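Local atomic coordinates of arsenate Reductase (Corynebacterium glutamicum, PDB entry 3T38), a protein that reduces arsenate to arsenite in a thioredoxin-dependent reaction and has the fold of a low molecular weight tyrosine phosphatase. Residues 44-48 with 49-53; 121-124 with 125-129; 144-147 with 148-152. All blocks are in the same frame, centred on the assembly; numbering follows the deposited sequence.

Interaction 1 (44-48 with 49-53); sequences SLART and AKIHT
Ala49 closes helix 31-49 and Lys50 follows it; backbone bonds tie both to the last turn. Ala49 N reaches Leu45 O at 2.8 Å. Leu45 O also accepts from Thr48 N, so one carbonyl takes two amides. Ala49 CB lies against Leu45 O at 3.2 Å. This is the tight part of the contact. The next bond is more bent: Lys50 N to Ala46 O is 2.9 Å, with an N-H...O angle of 135°. The contact is thus the C-terminal end of a helix. Lys50 is the first residue to leave helical angles, and its positive phi of 77° turns the chain into the loop before helix 55-73. Beyond that turn the packing is sparse. Ile51 CG1 is anti to the carbonyl carbon (chi1 -55°) and carries CD1 back to Ala46 CB at 3.9 Å, the one apolar side-chain touch between 44-48 and 49-53. Lys50 starts away from 44-48, is exposed, and packs on Asp164 of the second subunit. Leu45 and Ala46 also pack on helix 55-73, where both meet Leu55. Arg47 starts away from 49-53, and its NH1 bonds to Leu146 O of the second subunit.

Interaction 2 (121-124 with 125-129); sequences SEIH and PLVLE
His124 is the N-cap of helix 125-133, at the end of the loop that follows strand 111-116 in the low molecular weight tyrosine phosphatase fold. Its imidazole makes the capping bond. Leu126 N donates to His124 ND1 at 3.1 Å, with an N-H...N angle of 138°. The donor lies in the ring plane, at the edge, so the ring nitrogen accepts within its own plane. His124 CG is anti to the backbone N (chi1 -164°), which sets the ring beside the first turn, edge to Leu126 N. There it runs side by side with Leu126, and His124 CE1 lies 3.5 Å from Leu126 CB. The carbonyl of the same residue starts the helical bonding: Leu128 N donates to His124 O at 3.2 Å. Pro125, which has no amide hydrogen, fills the first position of the helix. Beside this polar cap lies an apolar patch. His124 CB meets Val127 CG2 at 3.6 Å. Ile123 crosses both Val127 and Leu128 at about a right angle. Farther in, Val127 packs on Ile97 and Ile123 on Gln96, both of helix 94-106. Ile123 CG2 reaches Val127 CB at 4.1 Å and presses closer on the neighbouring leucine, with Ile123 CG2 to Leu128 CD1 only 3.4 Å, tighter than usual van der Waals contact.

Interaction 3 (144-147 with 148-152); sequences KPLT and DDVIR
Thr147 and Asp149 face each other at the start of helix 148-153, where the chain enters the helix from a loop of the low molecular weight tyrosine phosphatase fold. Their side chains cross obliquely. Thr147 OG1 donates to Asp149 OD1 at 2.6 Å, meeting the syn side of the carboxylate, 17° out of its plane. Thr147 OG1 stands between its own N and carbonyl carbon (chi1 56°), and Asp149 CG takes the same kind of position (chi1 36°), which brings the two groups together. The other oxygen, Asp149 OD2, is held by a salt bridge to Arg66 and a hydrogen bond from Tyr37 OH. Arg66 and Tyr37 line the pocket of the bound dithiane diol. Asp149 may therefore help to place them. The helix start also meets the second subunit, whose Glu40 accepts from Asp148 N and Asp149 N. On the apolar side, Leu146 and Ile151 cross at about a right angle, and Leu146 CD1 touches Ile151 CG1 at 3.9 Å. Both also pack on Leu85 of strand 83-88. The branches of Val150 and Ile151 lie against the backbone of the threonine: Val150 CG2 is 3.4 Å and Ile151 CG1 3.6 Å from Thr147 O.

How the interactions relate
The three contacts come in series along the chain. Interaction 1 ends helix 31-49 in the N-terminal family region. Interactions 2 and 3 lie at the starts of helices 125-133 and 148-153 in the low molecular weight tyrosine phosphatase region. The centres of interactions 1 and 2 are about 17 Å apart, those of 1 and 3 about 18 Å, those of 2 and 3 about 21 Å. Thr48 and Ala49 meet Ser121; Ser44 meets Pro145, and Leu45 meets Lys144 and Pro145. The end of helix 31-49 thus packs on the loops before both later helices and joins the two family regions. Interactions 2 and 3 do not touch. Interactions 1 and 3 lie at the subunit interface.

Interaction 1 (44-48 with 49-53)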
ATOM      1  N   SER A  44      -3.078   4.507  -1.708  1.00 21.98           N
ATOM      2  CA  SER A  44      -2.944   3.778  -0.430  1.00 23.27           C
ATOM      3  C   SER A  44      -3.879   4.266   0.664  1.00 23.35           C
ATOM      4  O   SER A  44      -4.573   3.470   1.347  1.00 23.29           O
ATOM      5  CB  SER A  44      -1.501   3.879   0.086  1.00 21.75           C
ATOM      6  OG  SER A  44      -0.773   2.981  -0.759  1.00 26.90           O
ATOM      7  N   LEU A  45      -3.876   5.580   0.873  1.00 22.32           N
ATOM      8  CA  LEU A  45      -4.732   6.107   1.946  1.00 22.29           C
ATOM      9  C   LEU A  45      -6.180   6.004   1.577  1.00 23.24           C
ATOM     10  O   LEU A  45      -7.055   5.759   2.456  1.00 24.18           O
ATOM     11  CB  LEU A  45      -4.324   7.537   2.301  1.00 22.44           C
ATOM     12  CG  LEU A  45      -2.924   7.612   2.985  1.00 24.37           C
ATOM     13  CD1 LEU A  45      -2.554   9.087   3.162  1.00 29.81           C
ATOM     14  CD2 LEU A  45      -2.933   6.919   4.321  1.00 24.24           C
ATOM     15  N   ALA A  46      -6.473   6.187   0.271  1.00 23.14           N
ATOM     16  CA  ALA A  46      -7.863   6.162  -0.165  1.00 23.41           C
ATOM     17  C   ALA A  46      -8.501   4.820   0.123  1.00 23.57           C
ATOM     18  O   ALA A  46      -9.700   4.737   0.369  1.00 25.51           O
ATOM     19  CB  ALA A  46      -7.960   6.472  -1.628  1.00 24.88           C
ATOM     20  N   ARG A  47      -7.700   3.756   0.085  1.00 23.93           N
ATOM     21  CA  ARG A  47      -8.229   2.384   0.279  1.00 25.37           C
ATOM     22  C   ARG A  47      -8.910   2.204   1.621  1.00 26.31           C
ATOM     23  O   ARG A  47      -9.953   1.531   1.704  1.00 27.79           O
ATOM     24  CB  ARG A  47      -7.112   1.361   0.094  1.00 23.79           C
ATOM     25  CG  ARG A  47      -6.772   1.104  -1.385  1.00 24.47           C
ATOM     26  CD  ARG A  47      -5.837  -0.133  -1.558  1.00 23.16           C
ATOM     27  NE  ARG A  47      -4.828  -0.122  -0.505  1.00 22.88           N
ATOM     28  CZ  ARG A  47      -3.528   0.100  -0.680  1.00 23.92           C
ATOM     29  NH1 ARG A  47      -2.982   0.382  -1.900  1.00 21.52           N
ATOM     30  NH2 ARG A  47      -2.761   0.057   0.396  1.00 21.40           N
ATOM     31  N   THR A  48      -8.352   2.844   2.650  1.00 26.03           N
ATOM     32  CA  THR A  48      -8.816   2.621   4.032  1.00 28.77           C
ATOM     33  C   THR A  48      -9.606   3.802   4.547  1.00 32.01           C
ATOM     34  O   THR A  48     -10.494   3.629   5.364  1.00 34.28           O
ATOM     35  CB  THR A  48      -7.639   2.335   5.017  1.00 27.31           C
ATOM     36  OG1 THR A  48      -6.575   3.264   4.764  1.00 21.03           O
ATOM     37  CG2 THR A  48      -7.095   0.896   4.754  1.00 25.11           C
ATOM     38  N   ALA A  49      -9.273   4.990   4.056  1.00 33.57           N
ATOM     39  CA  ALA A  49      -9.837   6.237   4.582  1.00 36.75           C
ATOM     40  C   ALA A  49     -10.986   6.684   3.733  1.00 38.74           C
ATOM     41  O   ALA A  49     -11.837   7.369   4.225  1.00 42.41           O
ATOM     42  CB  ALA A  49      -8.738   7.370   4.671  1.00 36.26           C
ATOM     43  N   LYS A  50     -11.032   6.243   2.481  1.00 40.34           N
ATOM     44  CA  LYS A  50     -11.996   6.705   1.445  1.00 43.71           C
ATOM     45  C   LYS A  50     -11.581   8.087   0.887  1.00 43.63           C
ATOM     46  O   LYS A  50     -10.787   8.802   1.526  1.00 44.57           O
ATOM     47  CB  LYS A  50     -13.477   6.696   1.940  1.00 46.37           C
ATOM     48  CG  LYS A  50     -13.966   8.029   2.641  1.00 50.14           C
ATOM     49  CD  LYS A  50     -15.375   7.949   3.306  1.00 54.67           C
ATOM     50  CE  LYS A  50     -16.453   8.738   2.488  1.00 59.28           C
ATOM     51  NZ  LYS A  50     -16.744   8.278   1.066  1.00 55.77           N
ATOM     52  N   ILE A  51     -12.067   8.433  -0.299  1.00 44.31           N
ATOM     53  CA  ILE A  51     -11.894   9.779  -0.850  1.00 45.00           C
ATOM     54  C   ILE A  51     -12.665  10.794  -0.008  1.00 46.03           C
ATOM     55  O   ILE A  51     -13.917  10.807   0.026  1.00 49.22           O
ATOM     56  CB  ILE A  51     -12.397   9.894  -2.336  1.00 46.48           C
ATOM     57  CG1 ILE A  51     -11.737   8.850  -3.245  1.00 47.30           C
ATOM     58  CG2 ILE A  51     -12.303  11.375  -2.887  1.00 45.65           C
ATOM     59  CD1 ILE A  51     -10.256   9.054  -3.473  1.00 49.37           C
ATOM     60  N   HIS A  52     -11.930  11.646   0.678  1.00 43.98           N
ATOM     61  CA  HIS A  52     -12.548  12.790   1.262  1.00 44.24           C
ATOM     62  C   HIS A  52     -11.752  13.983   0.842  1.00 42.37           C
ATOM     63  O   HIS A  52     -10.668  13.853   0.305  1.00 39.78           O
ATOM     64  CB  HIS A  52     -12.641  12.661   2.770  1.00 45.24           C
ATOM     65  CG  HIS A  52     -11.318  12.549   3.446  1.00 47.34           C
ATOM     66  ND1 HIS A  52     -10.543  13.652   3.758  1.00 47.81           N
ATOM     67  CD2 HIS A  52     -10.623  11.465   3.856  1.00 46.39           C
ATOM     68  CE1 HIS A  52      -9.435  13.249   4.354  1.00 48.05           C
ATOM     69  NE2 HIS A  52      -9.455  11.927   4.417  1.00 50.10           N
ATOM     70  N   THR A  53     -12.307  15.153   1.089  1.00 43.95           N
ATOM     71  CA  THR A  53     -11.784  16.356   0.507  1.00 44.20           C
ATOM     72  C   THR A  53     -10.346  16.650   0.949  1.00 42.50           C
ATOM     73  O   THR A  53      -9.631  17.288   0.190  1.00 43.17           O
ATOM     74  CB  THR A  53     -12.793  17.509   0.680  1.00 47.39           C
ATOM     75  OG1 THR A  53     -12.148  18.684   1.178  1.00 46.58           O
ATOM     76  CG2 THR A  53     -13.829  17.081   1.626  1.00 49.79           C
TER

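Interaction 2 (121-124 with 125-129)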
ATOM      1  N   SER A 121      -9.629   3.962   9.398  1.00 30.75           N
ATOM      2  CA  SER A 121      -9.837   5.175   8.658  1.00 32.80           C
ATOM      3  C   SER A 121      -9.415   6.387   9.443  1.00 33.64           C
ATOM      4  O   SER A 121      -9.124   7.425   8.849  1.00 35.62           O
ATOM      5  CB  SER A 121     -11.290   5.303   8.223  1.00 34.41           C
ATOM      6  OG  SER A 121     -12.095   5.459   9.343  1.00 36.87           O
ATOM      7  N   GLU A 122      -9.346   6.245  10.764  1.00 34.37           N
ATOM      8  CA  GLU A 122      -8.950   7.328  11.669  1.00 35.57           C
ATOM      9  C   GLU A 122      -8.402   6.782  12.991  1.00 33.84           C
ATOM     10  O   GLU A 122      -8.633   5.627  13.359  1.00 32.71           O
ATOM     11  CB  GLU A 122     -10.118   8.283  11.960  1.00 38.61           C
ATOM     12  CG  GLU A 122     -10.662   9.093  10.761  1.00 45.14           C
ATOM     13  CD  GLU A 122     -11.654  10.171  11.210  1.00 57.04           C
ATOM     14  OE1 GLU A 122     -11.826  10.334  12.442  1.00 61.66           O
ATOM     15  OE2 GLU A 122     -12.278  10.856  10.357  1.00 61.36           O
ATOM     16  N   ILE A 123      -7.652   7.621  13.688  1.00 33.14           N
ATOM     17  CA  ILE A 123      -7.160   7.293  15.003  1.00 33.01           C
ATOM     18  C   ILE A 123      -8.391   7.002  15.918  1.00 33.98           C
ATOM     19  O   ILE A 123      -9.418   7.621  15.788  1.00 33.82           O
ATOM     20  CB  ILE A 123      -6.385   8.484  15.631  1.00 33.53           C
ATOM     21  CG1 ILE A 123      -5.284   9.049  14.713  1.00 35.51           C
ATOM     22  CG2 ILE A 123      -5.836   8.124  17.004  1.00 32.62           C
ATOM     23  CD1 ILE A 123      -4.421   8.072  14.083  1.00 29.21           C
ATOM     24  N   HIS A 124      -8.233   6.084  16.864  1.00 33.48           N
ATOM     25  CA  HIS A 124      -9.257   5.844  17.875  1.00 35.18           C
ATOM     26  C   HIS A 124      -9.504   7.181  18.635  1.00 35.83           C
ATOM     27  O   HIS A 124      -8.584   7.801  19.129  1.00 34.62           O
ATOM     28  CB  HIS A 124      -8.756   4.743  18.821  1.00 33.44           C
ATOM     29  CG  HIS A 124      -9.821   4.133  19.666  1.00 35.77           C
ATOM     30  ND1 HIS A 124     -10.579   4.864  20.563  1.00 37.30           N
ATOM     31  CD2 HIS A 124     -10.255   2.854  19.756  1.00 35.38           C
ATOM     32  CE1 HIS A 124     -11.430   4.061  21.170  1.00 39.83           C
ATOM     33  NE2 HIS A 124     -11.257   2.838  20.698  1.00 42.92           N
ATOM     34  N   PRO A 125     -10.753   7.642  18.676  1.00 37.96           N
ATOM     35  CA  PRO A 125     -11.128   8.882  19.354  1.00 39.40           C
ATOM     36  C   PRO A 125     -10.717   8.958  20.820  1.00 40.58           C
ATOM     37  O   PRO A 125     -10.319  10.025  21.283  1.00 41.24           O
ATOM     38  CB  PRO A 125     -12.665   8.865  19.270  1.00 41.21           C
ATOM     39  CG  PRO A 125     -12.997   8.084  18.143  1.00 39.46           C
ATOM     40  CD  PRO A 125     -11.868   7.090  17.891  1.00 38.87           C
ATOM     41  N   LEU A 126     -10.821   7.846  21.548  1.00 40.69           N
ATOM     42  CA  LEU A 126     -10.344   7.783  22.942  1.00 41.76           C
ATOM     43  C   LEU A 126      -8.819   7.949  23.075  1.00 39.81           C
ATOM     44  O   LEU A 126      -8.324   8.544  24.048  1.00 41.16           O
ATOM     45  CB  LEU A 126     -10.796   6.499  23.635  1.00 41.61           C
ATOM     46  CG  LEU A 126     -12.005   6.510  24.562  1.00 49.14           C
ATOM     47  CD1 LEU A 126     -11.680   7.119  25.962  1.00 51.03           C
ATOM     48  CD2 LEU A 126     -13.260   7.198  23.919  1.00 53.67           C
ATOM     49  N   VAL A 127      -8.061   7.395  22.153  1.00 37.22           N
ATOM     50  CA  VAL A 127      -6.623   7.708  22.091  1.00 36.52           C
ATOM     51  C   VAL A 127      -6.398   9.225  22.013  1.00 36.77           C
ATOM     52  O   VAL A 127      -5.695   9.808  22.829  1.00 37.86           O
ATOM     53  CB  VAL A 127      -5.939   6.991  20.891  1.00 35.05           C
ATOM     54  CG1 VAL A 127      -4.478   7.428  20.763  1.00 33.88           C
ATOM     55  CG2 VAL A 127      -6.055   5.502  21.066  1.00 33.36           C
ATOM     56  N   LEU A 128      -7.033   9.860  21.056  1.00 37.45           N
ATOM     57  CA  LEU A 128      -6.954  11.292  20.906  1.00 40.42           C
ATOM     58  C   LEU A 128      -7.307  12.003  22.211  1.00 42.10           C
ATOM     59  O   LEU A 128      -6.527  12.838  22.685  1.00 43.70           O
ATOM     60  CB  LEU A 128      -7.917  11.763  19.800  1.00 42.06           C
ATOM     61  CG  LEU A 128      -7.492  12.117  18.356  1.00 45.27           C
ATOM     62  CD1 LEU A 128      -6.274  11.376  17.851  1.00 45.74           C
ATOM     63  CD2 LEU A 128      -8.664  11.989  17.344  1.00 46.22           C
ATOM     64  N   GLU A 129      -8.474  11.685  22.781  1.00 42.23           N
ATOM     65  CA  GLU A 129      -8.918  12.320  24.012  1.00 43.78           C
ATOM     66  C   GLU A 129      -7.961  12.109  25.219  1.00 42.66           C
ATOM     67  O   GLU A 129      -7.627  13.094  25.892  1.00 43.08           O
ATOM     68  CB  GLU A 129     -10.391  11.975  24.355  1.00 45.32           C
ATOM     69  CG  GLU A 129     -10.854  12.513  25.765  1.00 51.59           C
ATOM     70  CD  GLU A 129     -12.335  12.236  26.102  1.00 60.32           C
ATOM     71  OE1 GLU A 129     -13.029  11.542  25.324  1.00 60.88           O
ATOM     72  OE2 GLU A 129     -12.824  12.749  27.144  1.00 67.26           O
TER

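Interaction 3 (144-147 with 148-152)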
ATOM      1  N   LYS A 144      -1.945   4.727   8.599  1.00 21.29           N
ATOM      2  CA  LYS A 144      -1.312   4.629   7.255  1.00 19.14           C
ATOM      3  C   LYS A 144      -0.744   3.236   7.159  1.00 18.54           C
ATOM      4  O   LYS A 144      -0.327   2.693   8.182  1.00 16.36           O
ATOM      5  CB  LYS A 144      -0.216   5.665   7.092  1.00 18.37           C
ATOM      6  CG  LYS A 144       0.999   5.580   8.094  1.00 19.52           C
ATOM      7  CD  LYS A 144       1.755   6.967   8.245  1.00 23.41           C
ATOM      8  CE  LYS A 144       1.104   7.873   9.362  1.00 22.54           C
ATOM      9  NZ  LYS A 144       1.003   7.041  10.630  1.00 18.61           N
ATOM     10  N   PRO A 145      -0.662   2.676   5.938  1.00 18.43           N
ATOM     11  CA  PRO A 145      -0.066   1.336   5.887  1.00 18.35           C
ATOM     12  C   PRO A 145       1.435   1.325   6.031  1.00 20.52           C
ATOM     13  O   PRO A 145       2.150   2.248   5.570  1.00 21.13           O
ATOM     14  CB  PRO A 145      -0.392   0.848   4.470  1.00 17.69           C
ATOM     15  CG  PRO A 145      -0.369   2.143   3.583  1.00 18.03           C
ATOM     16  CD  PRO A 145      -0.814   3.299   4.593  1.00 19.46           C
ATOM     17  N   LEU A 146       1.930   0.219   6.582  1.00 21.08           N
ATOM     18  CA  LEU A 146       3.355  -0.085   6.534  1.00 22.04           C
ATOM     19  C   LEU A 146       3.931  -0.037   5.122  1.00 22.72           C
ATOM     20  O   LEU A 146       3.374  -0.602   4.198  1.00 23.42           O
ATOM     21  CB  LEU A 146       3.583  -1.482   7.105  1.00 22.31           C
ATOM     22  CG  LEU A 146       5.037  -1.853   7.336  1.00 25.07           C
ATOM     23  CD1 LEU A 146       5.751  -0.790   8.307  1.00 18.88           C
ATOM     24  CD2 LEU A 146       4.947  -3.314   7.894  1.00 25.52           C
ATOM     25  N   THR A 147       5.060   0.603   4.965  1.00 22.79           N
ATOM     26  CA  THR A 147       5.723   0.655   3.647  1.00 21.99           C
ATOM     27  C   THR A 147       7.214   0.358   3.894  1.00 23.81           C
ATOM     28  O   THR A 147       7.709   0.446   5.004  1.00 23.99           O
ATOM     29  CB  THR A 147       5.579   2.023   2.984  1.00 22.98           C
ATOM     30  OG1 THR A 147       6.094   3.025   3.869  1.00 22.57           O
ATOM     31  CG2 THR A 147       4.070   2.360   2.580  1.00 15.12           C
ATOM     32  N   ASP A 148       7.899  -0.062   2.861  1.00 25.40           N
ATOM     33  CA  ASP A 148       9.255  -0.559   2.989  1.00 27.18           C
ATOM     34  C   ASP A 148      10.211   0.582   3.254  1.00 26.62           C
ATOM     35  O   ASP A 148      11.123   0.421   4.038  1.00 26.98           O
ATOM     36  CB  ASP A 148       9.683  -1.246   1.663  1.00 29.10           C
ATOM     37  CG  ASP A 148      10.992  -2.006   1.792  1.00 30.79           C
ATOM     38  OD1 ASP A 148      11.000  -3.029   2.522  1.00 29.18           O
ATOM     39  OD2 ASP A 148      11.962  -1.598   1.133  1.00 26.61           O
ATOM     40  N   ASP A 149      10.015   1.743   2.619  1.00 26.80           N
ATOM     41  CA  ASP A 149      10.982   2.834   2.796  1.00 27.20           C
ATOM     42  C   ASP A 149      11.185   3.138   4.300  1.00 27.39           C
ATOM     43  O   ASP A 149      12.309   3.321   4.742  1.00 29.41           O
ATOM     44  CB  ASP A 149      10.559   4.106   2.067  1.00 27.04           C
ATOM     45  CG  ASP A 149       9.065   4.314   2.086  1.00 27.98           C
ATOM     46  OD1 ASP A 149       8.351   3.985   3.106  1.00 23.28           O
ATOM     47  OD2 ASP A 149       8.570   4.701   1.023  1.00 26.07           O
ATOM     48  N   VAL A 150      10.105   3.171   5.085  1.00 25.57           N
ATOM     49  CA  VAL A 150      10.234   3.525   6.505  1.00 24.15           C
ATOM     50  C   VAL A 150      10.861   2.448   7.376  1.00 24.00           C
ATOM     51  O   VAL A 150      11.428   2.782   8.417  1.00 23.46           O
ATOM     52  CB  VAL A 150       8.927   4.097   7.139  1.00 23.05           C
ATOM     53  CG1 VAL A 150       8.437   5.276   6.237  1.00 22.49           C
ATOM     54  CG2 VAL A 150       7.851   3.021   7.276  1.00 17.69           C
ATOM     55  N   ILE A 151      10.792   1.189   6.934  1.00 23.70           N
ATOM     56  CA  ILE A 151      11.483   0.149   7.600  1.00 25.05           C
ATOM     57  C   ILE A 151      12.962   0.326   7.347  1.00 26.99           C
ATOM     58  O   ILE A 151      13.757   0.306   8.279  1.00 28.97           O
ATOM     59  CB  ILE A 151      11.012  -1.252   7.165  1.00 26.59           C
ATOM     60  CG1 ILE A 151       9.508  -1.481   7.494  1.00 21.46           C
ATOM     61  CG2 ILE A 151      11.860  -2.332   7.882  1.00 24.96           C
ATOM     62  CD1 ILE A 151       8.888  -2.714   6.642  1.00 21.81           C
ATOM     63  N   ARG A 152      13.338   0.557   6.097  1.00 28.78           N
ATOM     64  CA  ARG A 152      14.772   0.710   5.719  1.00 30.42           C
ATOM     65  C   ARG A 152      15.437   1.880   6.443  1.00 31.15           C
ATOM     66  O   ARG A 152      16.644   1.848   6.789  1.00 32.23           O
ATOM     67  CB  ARG A 152      14.905   0.903   4.235  1.00 29.81           C
ATOM     68  CG  ARG A 152      14.612  -0.342   3.396  1.00 34.60           C
ATOM     69  CD  ARG A 152      14.966  -0.112   1.929  1.00 38.21           C
ATOM     70  NE  ARG A 152      14.690  -1.250   1.051  1.00 40.67           N
ATOM     71  CZ  ARG A 152      15.637  -2.006   0.509  1.00 45.72           C
ATOM     72  NH1 ARG A 152      16.932  -1.780   0.767  1.00 44.28           N
ATOM     73  NH2 ARG A 152      15.295  -3.017  -0.260  1.00 46.85           N
TER